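Local coordinates for protein trimeric intracellular cation channel type 1B.2 (Caenorhabditis elegans, PDB 5EIK) that forms a homotrimeric potassium channel of intracellular membranes, binds phosphatidylinositol 4,5-bisphosphate and may supply counter-ion flow during calcium release, at residues 39-44 and 116-121; 76-81 and 86-91. All coordinates share one frame; numbering follows the deposited sequence.

In the fold
The two contacts probably sit toward opposite sides of the membrane. Interaction 1 (39-44 with 116-121) joins the first transmembrane helix to the turn, assigned to the cytoplasmic side, that leads into helix 120-148. Interaction 2 (76-81 with 86-91) folds the lumenal end of helix 72-81 against the loop before helix 92-107. Their centres are about 26 Å apart and their nearest atoms about 13 Å, so they do not touch. A bound phosphatidylinositol 4,5-bisphosphate lies closer to interaction 2. Its acyl chains run along Leu76, Phe79 and Leu80, and it is hydrogen-bonded to Lys130 and Arg134. The side chain of Lys130 is about 10 Å from that of Leu41 in interaction 1.

Interaction 1. Residues 39-44 and 116-121; sequences TCLSVR and LATWFP. With DMU (decyl-beta-D-maltopyranoside), chain L.
Leu41 meets Ala117 and Thr118 through methyl groups, without a ring between them; the flat groups stand apart from this meeting. One face of the Trp119 ring carries Pro121 CD, 3.3 Å above the plane and shifted toward the rim. The guanidinium group of Arg44 makes a cation-pi contact with Phe114 and a salt bridge to Asp111. The arrangement is helix-to-turn packing in the transmembrane helix bundle of a TRIC channel. Helix 30-47, the first transmembrane helix, lies against the end of helix 112-117 and the turn that follows it.

Leu41 is the side chain that reaches across. Its CD1 branch is stretched out, anti to CA (chi2 179°), and this carries the methyl to Ala117. CD1 stands 3.9 Å from Ala117 CB. The other branch, CD2, lies 4.3 Å from Thr118 CG2, a looser approach. No hydrogen bond spans the two segments, so the contact is purely apolar. Leu41 also touches Val105 of helix 92-107.

Thr118 divides its two branches between different tasks. The methyl faces Leu41, while OG1 is hydrogen-bonded to Phe114 O, one turn back in the preceding helix. The chain then turns away from helix 112-117, with Trp119 N bonded to Leu116 O at 3.3 Å. Pro121 follows in the first turn of helix 120-148.

The end of a decyl maltoside tail reaches the last residues of helix 112-117. Leu116 CD2 is 3.3 Å from its C40, a close approach. The terminal carbon of the tail, C43, is 3.6 Å from Ala117 CB. Ala117 CB is thus touched from two well-separated directions, by Leu41 CD1 and by the detergent C43, with an angle of about 134° at CB.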
ATOM      1  N   THR A  39     -17.283  -3.797  14.504  1.00 34.41           N
ATOM      2  CA  THR A  39     -16.349  -3.044  13.677  1.00 37.51           C
ATOM      3  C   THR A  39     -16.758  -1.560  13.640  1.00 39.16           C
ATOM      4  O   THR A  39     -15.911  -0.669  13.778  1.00 32.95           O
ATOM      5  CB  THR A  39     -16.311  -3.602  12.222  1.00 43.30           C
ATOM      6  OG1 THR A  39     -15.816  -4.945  12.234  1.00 44.20           O
ATOM      7  CG2 THR A  39     -15.423  -2.746  11.332  1.00 32.61           C
ATOM      8  N   CYS A  40     -18.049  -1.290  13.461  1.00 34.27           N
ATOM      9  CA  CYS A  40     -18.526   0.093  13.409  1.00 38.71           C
ATOM     10  C   CYS A  40     -18.350   0.817  14.737  1.00 39.99           C
ATOM     11  O   CYS A  40     -18.011   2.001  14.769  1.00 40.42           O
ATOM     12  CB  CYS A  40     -19.994   0.144  12.992  1.00 36.15           C
ATOM     13  SG  CYS A  40     -20.270  -0.216  11.259  1.00 48.08           S
ATOM     14  N   LEU A  41     -18.588   0.105  15.831  1.00 33.93           N
ATOM     15  CA  LEU A  41     -18.421   0.684  17.147  1.00 44.04           C
ATOM     16  C   LEU A  41     -16.963   1.093  17.303  1.00 42.42           C
ATOM     17  O   LEU A  41     -16.656   2.128  17.888  1.00 41.46           O
ATOM     18  CB  LEU A  41     -18.796  -0.333  18.231  1.00 42.46           C
ATOM     19  CG  LEU A  41     -20.262  -0.770  18.225  1.00 46.04           C
ATOM     20  CD1 LEU A  41     -20.509  -1.800  19.317  1.00 43.30           C
ATOM     21  CD2 LEU A  41     -21.148   0.450  18.414  1.00 38.69           C
ATOM     22  N   SER A  42     -16.065   0.275  16.769  1.00 46.63           N
ATOM     23  CA  SER A  42     -14.641   0.557  16.861  1.00 42.79           C
ATOM     24  C   SER A  42     -14.300   1.823  16.072  1.00 38.79           C
ATOM     25  O   SER A  42     -13.608   2.714  16.570  1.00 36.51           O
ATOM     26  CB  SER A  42     -13.842  -0.642  16.341  1.00 45.85           C
ATOM     27  OG  SER A  42     -12.452  -0.416  16.466  1.00 69.55           O
ATOM     28  N   VAL A  43     -14.792   1.913  14.845  1.00 29.29           N
ATOM     29  CA  VAL A  43     -14.520   3.093  14.040  1.00 34.57           C
ATOM     30  C   VAL A  43     -15.098   4.323  14.731  1.00 41.96           C
ATOM     31  O   VAL A  43     -14.493   5.392  14.707  1.00 40.83           O
ATOM     32  CB  VAL A  43     -15.131   2.977  12.630  1.00 36.29           C
ATOM     33  CG1 VAL A  43     -15.011   4.303  11.902  1.00 26.80           C
ATOM     34  CG2 VAL A  43     -14.415   1.885  11.842  1.00 33.20           C
ATOM     35  N   ARG A  44     -16.264   4.166  15.350  1.00 39.53           N
ATOM     36  CA  ARG A  44     -16.903   5.276  16.042  1.00 42.92           C
ATOM     37  C   ARG A  44     -16.105   5.707  17.271  1.00 43.89           C
ATOM     38  O   ARG A  44     -15.979   6.897  17.551  1.00 53.45           O
ATOM     39  CB  ARG A  44     -18.332   4.898  16.439  1.00 39.42           C
ATOM     40  CG  ARG A  44     -19.033   5.946  17.276  1.00 47.06           C
ATOM     41  CD  ARG A  44     -20.556   5.817  17.205  1.00 45.34           C
ATOM     42  NE  ARG A  44     -21.196   6.669  18.204  1.00 42.10           N
ATOM     43  CZ  ARG A  44     -22.503   6.880  18.290  1.00 39.08           C
ATOM     44  NH1 ARG A  44     -23.333   6.304  17.434  1.00 34.47           N
ATOM     45  NH2 ARG A  44     -22.978   7.673  19.238  1.00 44.21           N
ATOM     46  N   LEU A 116     -27.771   0.157  22.685  1.00 38.71           N
ATOM     47  CA  LEU A 116     -28.022  -1.247  22.930  1.00 42.15           C
ATOM     48  C   LEU A 116     -26.742  -2.066  22.709  1.00 46.29           C
ATOM     49  O   LEU A 116     -26.415  -2.949  23.503  1.00 47.13           O
ATOM     50  CB  LEU A 116     -29.137  -1.746  22.005  1.00 37.57           C
ATOM     51  CG  LEU A 116     -29.439  -3.247  22.067  1.00 52.45           C
ATOM     52  CD1 LEU A 116     -29.791  -3.658  23.500  1.00 42.93           C
ATOM     53  CD2 LEU A 116     -30.588  -3.561  21.129  1.00 54.18           C
ATOM     54  N   ALA A 117     -26.011  -1.761  21.640  1.00 43.39           N
ATOM     55  CA  ALA A 117     -24.789  -2.497  21.329  1.00 40.85           C
ATOM     56  C   ALA A 117     -23.652  -2.298  22.320  1.00 42.33           C
ATOM     57  O   ALA A 117     -22.791  -3.164  22.459  1.00 42.35           O
ATOM     58  CB  ALA A 117     -24.311  -2.150  19.934  1.00 36.58           C
ATOM     59  N   THR A 118     -23.638  -1.164  23.009  1.00 40.26           N
ATOM     60  CA  THR A 118     -22.574  -0.906  23.968  1.00 41.99           C
ATOM     61  C   THR A 118     -22.921  -1.348  25.386  1.00 47.23           C
ATOM     62  O   THR A 118     -22.106  -1.217  26.294  1.00 50.05           O
ATOM     63  CB  THR A 118     -22.177   0.579  23.971  1.00 40.56           C
ATOM     64  OG1 THR A 118     -23.349   1.393  24.094  1.00 46.83           O
ATOM     65  CG2 THR A 118     -21.461   0.941  22.676  1.00 43.33           C
ATOM     66  N   TRP A 119     -24.131  -1.867  25.578  1.00 43.94           N
ATOM     67  CA  TRP A 119     -24.539  -2.351  26.891  1.00 42.84           C
ATOM     68  C   TRP A 119     -23.766  -3.657  27.086  1.00 46.94           C
ATOM     69  O   TRP A 119     -23.964  -4.622  26.342  1.00 49.44           O
ATOM     70  CB  TRP A 119     -26.057  -2.587  26.913  1.00 42.41           C
ATOM     71  CG  TRP A 119     -26.589  -3.160  28.200  1.00 43.47           C
ATOM     72  CD1 TRP A 119     -26.210  -2.824  29.468  1.00 43.83           C
ATOM     73  CD2 TRP A 119     -27.632  -4.131  28.338  1.00 52.27           C
ATOM     74  NE1 TRP A 119     -26.953  -3.522  30.389  1.00 44.65           N
ATOM     75  CE2 TRP A 119     -27.835  -4.332  29.723  1.00 51.79           C
ATOM     76  CE3 TRP A 119     -28.420  -4.848  27.427  1.00 52.56           C
ATOM     77  CZ2 TRP A 119     -28.791  -5.223  30.220  1.00 49.05           C
ATOM     78  CZ3 TRP A 119     -29.373  -5.735  27.922  1.00 59.22           C
ATOM     79  CH2 TRP A 119     -29.548  -5.913  29.309  1.00 49.51           C
ATOM     80  N   PHE A 120     -22.886  -3.679  28.086  1.00 49.43           N
ATOM     81  CA  PHE A 120     -22.026  -4.835  28.343  1.00 52.13           C
ATOM     82  C   PHE A 120     -22.555  -6.235  28.015  1.00 50.91           C
ATOM     83  O   PHE A 120     -21.932  -6.964  27.254  1.00 51.39           O
ATOM     84  CB  PHE A 120     -21.524  -4.825  29.783  1.00 50.53           C
ATOM     85  CG  PHE A 120     -20.325  -5.697  29.999  1.00 59.17           C
ATOM     86  CD1 PHE A 120     -19.123  -5.415  29.353  1.00 61.03           C
ATOM     87  CD2 PHE A 120     -20.395  -6.805  30.835  1.00 54.69           C
ATOM     88  CE1 PHE A 120     -18.002  -6.219  29.538  1.00 55.33           C
ATOM     89  CE2 PHE A 120     -19.279  -7.617  31.028  1.00 56.69           C
ATOM     90  CZ  PHE A 120     -18.079  -7.322  30.376  1.00 61.19           C
ATOM     91  N   PRO A 121     -23.704  -6.630  28.581  1.00 52.80           N
ATOM     92  CA  PRO A 121     -24.221  -7.972  28.278  1.00 48.56           C
ATOM     93  C   PRO A 121     -24.316  -8.249  26.774  1.00 50.29           C
ATOM     94  O   PRO A 121     -23.999  -9.347  26.312  1.00 45.38           O
ATOM     95  CB  PRO A 121     -25.599  -7.974  28.943  1.00 48.02           C
ATOM     96  CG  PRO A 121     -25.422  -7.016  30.090  1.00 54.79           C
ATOM     97  CD  PRO A 121     -24.627  -5.893  29.464  1.00 49.70           C
TER
HETATM   98  C1  DMU L 311     -35.826 -13.233  14.951  1.00112.10           C
HETATM   99  C2  DMU L 311     -36.396 -14.237  13.911  1.00115.31           C
HETATM  100  C3  DMU L 311     -37.715 -13.667  13.257  1.00115.58           C
HETATM  101  C4  DMU L 311     -37.470 -12.208  12.800  1.00116.75           C
HETATM  102  O5  DMU L 311     -37.065 -11.393  13.916  1.00107.96           O
HETATM  103  C6  DMU L 311     -35.748 -11.817  14.328  1.00105.15           C
HETATM  104  O7  DMU L 311     -38.096 -14.440  12.088  1.00117.79           O
HETATM  105  O16 DMU L 311     -35.229 -10.900  15.302  1.00 90.58           O
HETATM  106  C18 DMU L 311     -34.534  -9.859  14.578  1.00 86.56           C
HETATM  107  C19 DMU L 311     -33.887  -8.915  15.596  1.00 83.56           C
HETATM  108  C22 DMU L 311     -33.185  -7.742  14.898  1.00 72.60           C
HETATM  109  C25 DMU L 311     -32.149  -7.180  15.875  1.00 76.92           C
HETATM  110  C28 DMU L 311     -31.874  -5.715  15.551  1.00 72.87           C
HETATM  111  C31 DMU L 311     -31.430  -4.992  16.830  1.00 78.85           C
HETATM  112  C34 DMU L 311     -29.963  -4.545  16.695  1.00 80.38           C
HETATM  113  C37 DMU L 311     -29.146  -5.146  17.843  1.00 78.35           C
HETATM  114  C40 DMU L 311     -28.457  -4.033  18.648  1.00 74.76           C
HETATM  115  C43 DMU L 311     -26.959  -4.042  18.342  1.00 65.26           C
HETATM  116  O49 DMU L 311     -34.494 -13.654  15.346  1.00114.35           O
HETATM  117  O55 DMU L 311     -36.691 -15.474  14.597  1.00116.31           O
HETATM  118  C57 DMU L 311     -38.739 -11.624  12.181  1.00121.63           C
HETATM  119  O61 DMU L 311     -38.340 -10.566  11.295  1.00126.94           O
HETATM  120  C5  DMU L 311     -39.147 -16.596  11.415  1.00117.33           C
HETATM  121  C7  DMU L 311     -39.999 -15.865  10.296  1.00116.98           C
HETATM  122  C8  DMU L 311     -41.359 -15.400  10.957  1.00119.87           C
HETATM  123  C9  DMU L 311     -41.014 -14.468  12.155  1.00120.05           C
HETATM  124  O1  DMU L 311     -40.160 -15.227  13.044  1.00121.35           O
HETATM  125  C10 DMU L 311     -38.886 -15.567  12.496  1.00119.19           C
HETATM  126  O2  DMU L 311     -42.136 -14.633  10.015  1.00119.52           O
HETATM  127  O3  DMU L 311     -37.870 -16.796  10.672  1.00110.44           O
HETATM  128  O4  DMU L 311     -40.250 -16.745   9.197  1.00115.13           O
HETATM  129  C11 DMU L 311     -42.288 -14.042  12.843  1.00119.84           C
HETATM  130  O6  DMU L 311     -42.030 -13.140  13.863  1.00121.36           O

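Interaction 2. Residues 76-81 and 86-91; sequences LSCFLL and ISPLKQ. With PT5 ([(2R)-1-octadecanoyloxy-3-[oxidanyl-[(1R,2R,3S,4R,5R,6S)-2,3,6-tris(oxidanyl)-4,5-diphosphonooxy-cyclohexyl]oxy-phospho ryl]oxy-propan-2-yl] (8Z)-icosa-5,8,11,14-tetraenoate), chain B.
The lumenal connection between the second and third transmembrane helices folds back on itself where Cys78 meets Ser87 and Pro88. Cys78 lies on helix 72-81, the second part of a discontinuous transmembrane helix. Ser87 and Pro88 begin a 3-10 turn. Cys78 SG rests against both, 3.8 Å from Ser87 CB and 3.8 Å from Pro88 CD. The sulfur stands anti to its own carbonyl carbon (chi1 -67°), which directs it at the turn. Ser87 OG is instead hydrogen-bonded to Pro84 O. The turn is held by bonds such as Leu89 N to Ile86 O, and Gln91 follows as the N-cap of helix 92-107.

Other side chains of helix 72-81 meet the bound phosphoinositide. Its two acyl chains are shared out. Leu76 CD2 lies 3.9 Å from C13 of one, and Leu80 CD2 4.0 Å from C18 of the same chain. Phe79 meets the other: its CE2 is 3.7 Å from C35, which approaches the ring obliquely. Phe79 also packs on Phe79 of the second subunit and Ile85 of the third. An alanine in place of Phe79 would take away the ring, and the lipid chain and both neighbouring subunits would probably lose a packing partner there. This is a helix-loop-helix connection at the lumenal side of the TRIC trimer, its loop closed by a 3-10 turn, with the lipid chains on another side of the same helix.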
ATOM      1  N   LEU A  76      -7.028  -7.505   2.561  1.00 27.75           N
ATOM      2  CA  LEU A  76      -5.629  -7.870   2.721  1.00 30.77           C
ATOM      3  C   LEU A  76      -5.346  -9.173   1.976  1.00 33.69           C
ATOM      4  O   LEU A  76      -4.323  -9.317   1.299  1.00 36.17           O
ATOM      5  CB  LEU A  76      -5.289  -8.028   4.200  1.00 30.13           C
ATOM      6  CG  LEU A  76      -3.805  -8.256   4.504  1.00 34.34           C
ATOM      7  CD1 LEU A  76      -2.963  -7.236   3.741  1.00 34.19           C
ATOM      8  CD2 LEU A  76      -3.570  -8.134   6.008  1.00 29.78           C
ATOM      9  N   SER A  77      -6.268 -10.120   2.101  1.00 33.74           N
ATOM     10  CA  SER A  77      -6.128 -11.404   1.438  1.00 37.77           C
ATOM     11  C   SER A  77      -5.971 -11.203  -0.064  1.00 37.11           C
ATOM     12  O   SER A  77      -5.039 -11.736  -0.657  1.00 38.66           O
ATOM     13  CB  SER A  77      -7.346 -12.293   1.729  1.00 40.72           C
ATOM     14  OG  SER A  77      -7.250 -13.532   1.044  1.00 46.78           O
ATOM     15  N   CYS A  78      -6.866 -10.432  -0.681  1.00 35.97           N
ATOM     16  CA  CYS A  78      -6.777 -10.190  -2.125  1.00 37.65           C
ATOM     17  C   CYS A  78      -5.448  -9.524  -2.460  1.00 37.02           C
ATOM     18  O   CYS A  78      -4.798  -9.857  -3.456  1.00 34.72           O
ATOM     19  CB  CYS A  78      -7.939  -9.305  -2.608  1.00 43.18           C
ATOM     20  SG  CYS A  78      -9.585 -10.073  -2.494  1.00 40.01           S
ATOM     21  N   PHE A  79      -5.043  -8.580  -1.616  1.00 35.40           N
ATOM     22  CA  PHE A  79      -3.786  -7.888  -1.822  1.00 34.64           C
ATOM     23  C   PHE A  79      -2.624  -8.890  -1.880  1.00 39.60           C
ATOM     24  O   PHE A  79      -1.788  -8.823  -2.774  1.00 41.10           O
ATOM     25  CB  PHE A  79      -3.554  -6.883  -0.695  1.00 35.40           C
ATOM     26  CG  PHE A  79      -2.207  -6.220  -0.741  1.00 34.64           C
ATOM     27  CD1 PHE A  79      -1.898  -5.292  -1.729  1.00 43.75           C
ATOM     28  CD2 PHE A  79      -1.236  -6.545   0.197  1.00 35.82           C
ATOM     29  CE1 PHE A  79      -0.633  -4.701  -1.788  1.00 36.74           C
ATOM     30  CE2 PHE A  79       0.031  -5.962   0.146  1.00 41.94           C
ATOM     31  CZ  PHE A  79       0.330  -5.039  -0.847  1.00 39.33           C
ATOM     32  N   LEU A  80      -2.584  -9.828  -0.939  1.00 34.81           N
ATOM     33  CA  LEU A  80      -1.507 -10.811  -0.905  1.00 34.27           C
ATOM     34  C   LEU A  80      -1.504 -11.768  -2.091  1.00 36.20           C
ATOM     35  O   LEU A  80      -0.443 -12.139  -2.596  1.00 37.74           O
ATOM     36  CB  LEU A  80      -1.574 -11.628   0.387  1.00 33.17           C
ATOM     37  CG  LEU A  80      -1.478 -10.844   1.698  1.00 44.22           C
ATOM     38  CD1 LEU A  80      -1.576 -11.824   2.846  1.00 42.83           C
ATOM     39  CD2 LEU A  80      -0.169 -10.057   1.758  1.00 34.34           C
ATOM     40  N   LEU A  81      -2.688 -12.164  -2.540  1.00 35.08           N
ATOM     41  CA  LEU A  81      -2.804 -13.104  -3.649  1.00 37.08           C
ATOM     42  C   LEU A  81      -2.809 -12.469  -5.033  1.00 31.71           C
ATOM     43  O   LEU A  81      -2.838 -13.171  -6.038  1.00 47.75           O
ATOM     44  CB  LEU A  81      -4.059 -13.956  -3.463  1.00 25.49           C
ATOM     45  CG  LEU A  81      -4.015 -14.788  -2.178  1.00 38.96           C
ATOM     46  CD1 LEU A  81      -5.362 -15.455  -1.944  1.00 32.70           C
ATOM     47  CD2 LEU A  81      -2.894 -15.822  -2.273  1.00 29.04           C
ATOM     48  N   ILE A  86     -10.690  -4.858  -5.152  1.00 42.82           N
ATOM     49  CA  ILE A  86     -12.096  -4.541  -5.175  1.00 36.60           C
ATOM     50  C   ILE A  86     -13.023  -5.755  -5.021  1.00 43.33           C
ATOM     51  O   ILE A  86     -14.192  -5.605  -4.661  1.00 41.78           O
ATOM     52  CB  ILE A  86     -12.402  -3.763  -6.497  1.00 38.06           C
ATOM     53  CG1 ILE A  86     -13.227  -2.534  -6.177  1.00 40.13           C
ATOM     54  CG2 ILE A  86     -13.085  -4.665  -7.531  1.00 36.07           C
ATOM     55  CD1 ILE A  86     -12.559  -1.630  -5.190  1.00 42.20           C
ATOM     56  N   SER A  87     -12.492  -6.948  -5.275  1.00 42.83           N
ATOM     57  CA  SER A  87     -13.265  -8.197  -5.203  1.00 50.64           C
ATOM     58  C   SER A  87     -14.345  -8.299  -4.126  1.00 50.93           C
ATOM     59  O   SER A  87     -15.506  -8.564  -4.428  1.00 51.57           O
ATOM     60  CB  SER A  87     -12.326  -9.401  -5.061  1.00 46.91           C
ATOM     61  OG  SER A  87     -11.475  -9.521  -6.184  1.00 50.65           O
ATOM     62  N   PRO A  88     -13.974  -8.104  -2.854  1.00 49.35           N
ATOM     63  CA  PRO A  88     -14.944  -8.190  -1.755  1.00 47.55           C
ATOM     64  C   PRO A  88     -16.266  -7.448  -1.963  1.00 52.84           C
ATOM     65  O   PRO A  88     -17.312  -7.909  -1.509  1.00 53.25           O
ATOM     66  CB  PRO A  88     -14.161  -7.640  -0.572  1.00 51.03           C
ATOM     67  CG  PRO A  88     -12.763  -8.098  -0.873  1.00 52.22           C
ATOM     68  CD  PRO A  88     -12.631  -7.771  -2.340  1.00 43.64           C
ATOM     69  N   LEU A  89     -16.213  -6.307  -2.647  1.00 55.86           N
ATOM     70  CA  LEU A  89     -17.399  -5.488  -2.900  1.00 59.39           C
ATOM     71  C   LEU A  89     -18.407  -6.121  -3.844  1.00 61.10           C
ATOM     72  O   LEU A  89     -19.439  -5.526  -4.147  1.00 65.74           O
ATOM     73  CB  LEU A  89     -16.989  -4.130  -3.459  1.00 62.58           C
ATOM     74  CG  LEU A  89     -16.046  -3.315  -2.579  1.00 65.30           C
ATOM     75  CD1 LEU A  89     -15.760  -1.999  -3.262  1.00 72.55           C
ATOM     76  CD2 LEU A  89     -16.666  -3.083  -1.213  1.00 64.30           C
ATOM     77  N   LYS A  90     -18.105  -7.326  -4.305  1.00 63.30           N
ATOM     78  CA  LYS A  90     -18.985  -8.037  -5.215  1.00 66.07           C
ATOM     79  C   LYS A  90     -19.908  -8.984  -4.450  1.00 69.24           C
ATOM     80  O   LYS A  90     -20.694  -9.727  -5.041  1.00 73.45           O
ATOM     81  CB  LYS A  90     -18.144  -8.803  -6.231  1.00 67.42           C
ATOM     82  CG  LYS A  90     -17.317  -7.887  -7.134  1.00 68.72           C
ATOM     83  CD  LYS A  90     -16.027  -8.566  -7.582  1.00 65.66           C
ATOM     84  CE  LYS A  90     -16.301  -9.897  -8.270  1.00 71.62           C
ATOM     85  NZ  LYS A  90     -15.091 -10.762  -8.314  1.00 70.89           N
ATOM     86  N   GLN A  91     -19.793  -8.963  -3.128  1.00 66.46           N
ATOM     87  CA  GLN A  91     -20.639  -9.781  -2.275  1.00 59.25           C
ATOM     88  C   GLN A  91     -21.741  -8.816  -1.868  1.00 53.11           C
ATOM     89  O   GLN A  91     -21.769  -8.324  -0.742  1.00 55.08           O
ATOM     90  CB  GLN A  91     -19.866 -10.246  -1.038  1.00 68.87           C
ATOM     91  CG  GLN A  91     -18.531 -10.909  -1.345  1.00 79.94           C
ATOM     92  CD  GLN A  91     -18.678 -12.210  -2.111  1.00 89.73           C
ATOM     93  OE1 GLN A  91     -19.317 -13.154  -1.640  1.00 91.20           O
ATOM     94  NE2 GLN A  91     -18.084 -12.268  -3.299  1.00 91.91           N
TER
HETATM   95  O12 PT5 B 301      -1.251  -6.552  16.520  1.00 60.76           O
HETATM   96  P1  PT5 B 301      -1.657  -5.978  15.172  1.00 49.82           P
HETATM   97  O13 PT5 B 301      -1.575  -7.093  13.841  1.00 61.05           O
HETATM   98  O11 PT5 B 301      -0.761  -4.699  14.668  1.00 61.98           O
HETATM   99  O6  PT5 B 301      -4.641  -4.268  17.022  1.00 65.39           O
HETATM  100  O1  PT5 B 301      -3.153  -5.478  15.102  1.00 55.46           O
HETATM  101  C1  PT5 B 301      -4.223  -6.213  15.706  1.00 48.49           C
HETATM  102  C6  PT5 B 301      -5.231  -5.164  16.078  1.00 53.66           C
HETATM  103  C2  PT5 B 301      -4.886  -7.269  14.744  1.00 57.08           C
HETATM  104  O2  PT5 B 301      -5.303  -6.628  13.522  1.00 56.02           O
HETATM  105  C3  PT5 B 301      -6.159  -7.883  15.402  1.00 56.43           C
HETATM  106  O3  PT5 B 301      -6.777  -8.736  14.447  1.00 57.58           O
HETATM  107  C4  PT5 B 301      -7.155  -6.833  15.827  1.00 54.05           C
HETATM  108  O4  PT5 B 301      -8.158  -7.419  16.600  1.00 54.95           O
HETATM  109  P4  PT5 B 301      -9.696  -7.475  16.061  1.00 55.27           P
HETATM  110  O41 PT5 B 301     -10.285  -6.025  15.661  1.00 56.83           O
HETATM  111  O42 PT5 B 301     -10.659  -8.118  17.190  1.00 55.86           O
HETATM  112  O43 PT5 B 301      -9.734  -8.332  14.824  1.00 48.63           O
HETATM  113  C5  PT5 B 301      -6.518  -5.728  16.692  1.00 59.27           C
HETATM  114  O5  PT5 B 301      -7.470  -4.672  16.809  1.00 67.08           O
HETATM  115  P5  PT5 B 301      -8.160  -4.490  18.280  1.00 79.61           P
HETATM  116  O52 PT5 B 301      -7.905  -5.723  19.255  1.00 68.61           O
HETATM  117  O51 PT5 B 301      -7.611  -3.040  18.931  1.00 79.55           O
HETATM  118  O53 PT5 B 301      -9.742  -4.269  17.814  1.00 69.92           O
HETATM  119  C7  PT5 B 301      -1.691  -6.623  12.469  1.00 49.35           C
HETATM  120  C8  PT5 B 301      -0.618  -7.367  11.653  1.00 66.16           C
HETATM  121  C9  PT5 B 301       0.741  -6.609  11.516  1.00 69.06           C
HETATM  122  O16 PT5 B 301      -1.161  -7.633  10.301  1.00 69.91           O
HETATM  123  C10 PT5 B 301      -1.551  -8.918  10.051  1.00 66.93           C
HETATM  124  O17 PT5 B 301      -2.613  -9.391  10.419  1.00 75.68           O
HETATM  125  O18 PT5 B 301       1.135  -6.559  10.076  1.00 84.44           O
HETATM  126  C11 PT5 B 301       2.493  -6.380   9.653  1.00 90.74           C
HETATM  127  O19 PT5 B 301       3.524  -6.669  10.328  1.00 97.69           O
HETATM  128  C12 PT5 B 301      -0.531  -9.729   9.251  1.00 63.45           C
HETATM  129  C13 PT5 B 301      -1.011 -10.411   7.944  1.00 52.05           C
HETATM  130  C14 PT5 B 301       0.130 -11.232   7.300  1.00 37.05           C
HETATM  131  C15 PT5 B 301       0.766 -10.532   6.085  1.00 46.45           C
HETATM  132  C16 PT5 B 301       1.758 -11.441   5.302  1.00 48.09           C
HETATM  133  C17 PT5 B 301       3.016 -10.681   4.776  1.00 48.71           C
HETATM  134  C18 PT5 B 301       3.405 -11.063   3.345  1.00 61.34           C
HETATM  135  C19 PT5 B 301       3.996 -10.315   2.532  1.00 65.41           C
HETATM  136  C20 PT5 B 301       3.778  -8.989   1.785  1.00 64.91           C
HETATM  137  C21 PT5 B 301       4.422  -7.731   2.422  1.00 59.75           C
HETATM  138  C22 PT5 B 301       3.910  -6.416   1.802  1.00 59.59           C
HETATM  139  C23 PT5 B 301       5.034  -5.386   1.570  1.00 51.73           C
HETATM  140  C24 PT5 B 301       5.028  -4.794   0.144  1.00 58.99           C
HETATM  141  C31 PT5 B 301       2.588  -5.784   8.246  1.00 88.23           C
HETATM  142  C32 PT5 B 301       2.446  -6.857   7.129  1.00 85.30           C
HETATM  143  C33 PT5 B 301       2.408  -6.254   5.694  1.00 84.39           C
HETATM  144  C34 PT5 B 301       0.983  -5.992   5.141  1.00 79.87           C
HETATM  145  C35 PT5 B 301       0.813  -5.269   3.715  1.00 75.19           C
HETATM  146  C36 PT5 B 301       0.529  -3.925   3.584  1.00 74.58           C
HETATM  147  C37 PT5 B 301       1.136  -3.143   2.398  1.00 79.63           C
HETATM  148  C38 PT5 B 301       0.083  -2.297   1.883  1.00 81.73           C
HETATM  149  C39 PT5 B 301      -0.063  -0.846   2.002  1.00 93.10           C
HETATM  150  C40 PT5 B 301      -0.421  -0.228   3.316  1.00 93.43           C
HETATM  151  C25 PT5 B 301       4.408  -3.376   0.102  1.00 63.05           C
HETATM  152  C26 PT5 B 301       4.174  -2.874  -1.332  1.00 64.21           C
HETATM  153  C41 PT5 B 301       0.672   0.548   4.062  1.00 80.03           C
HETATM  154  C42 PT5 B 301       0.234   0.991   5.463  1.00 72.64           C
HETATM  155  C43 PT5 B 301       0.591  -0.020   6.559  1.00 66.85           C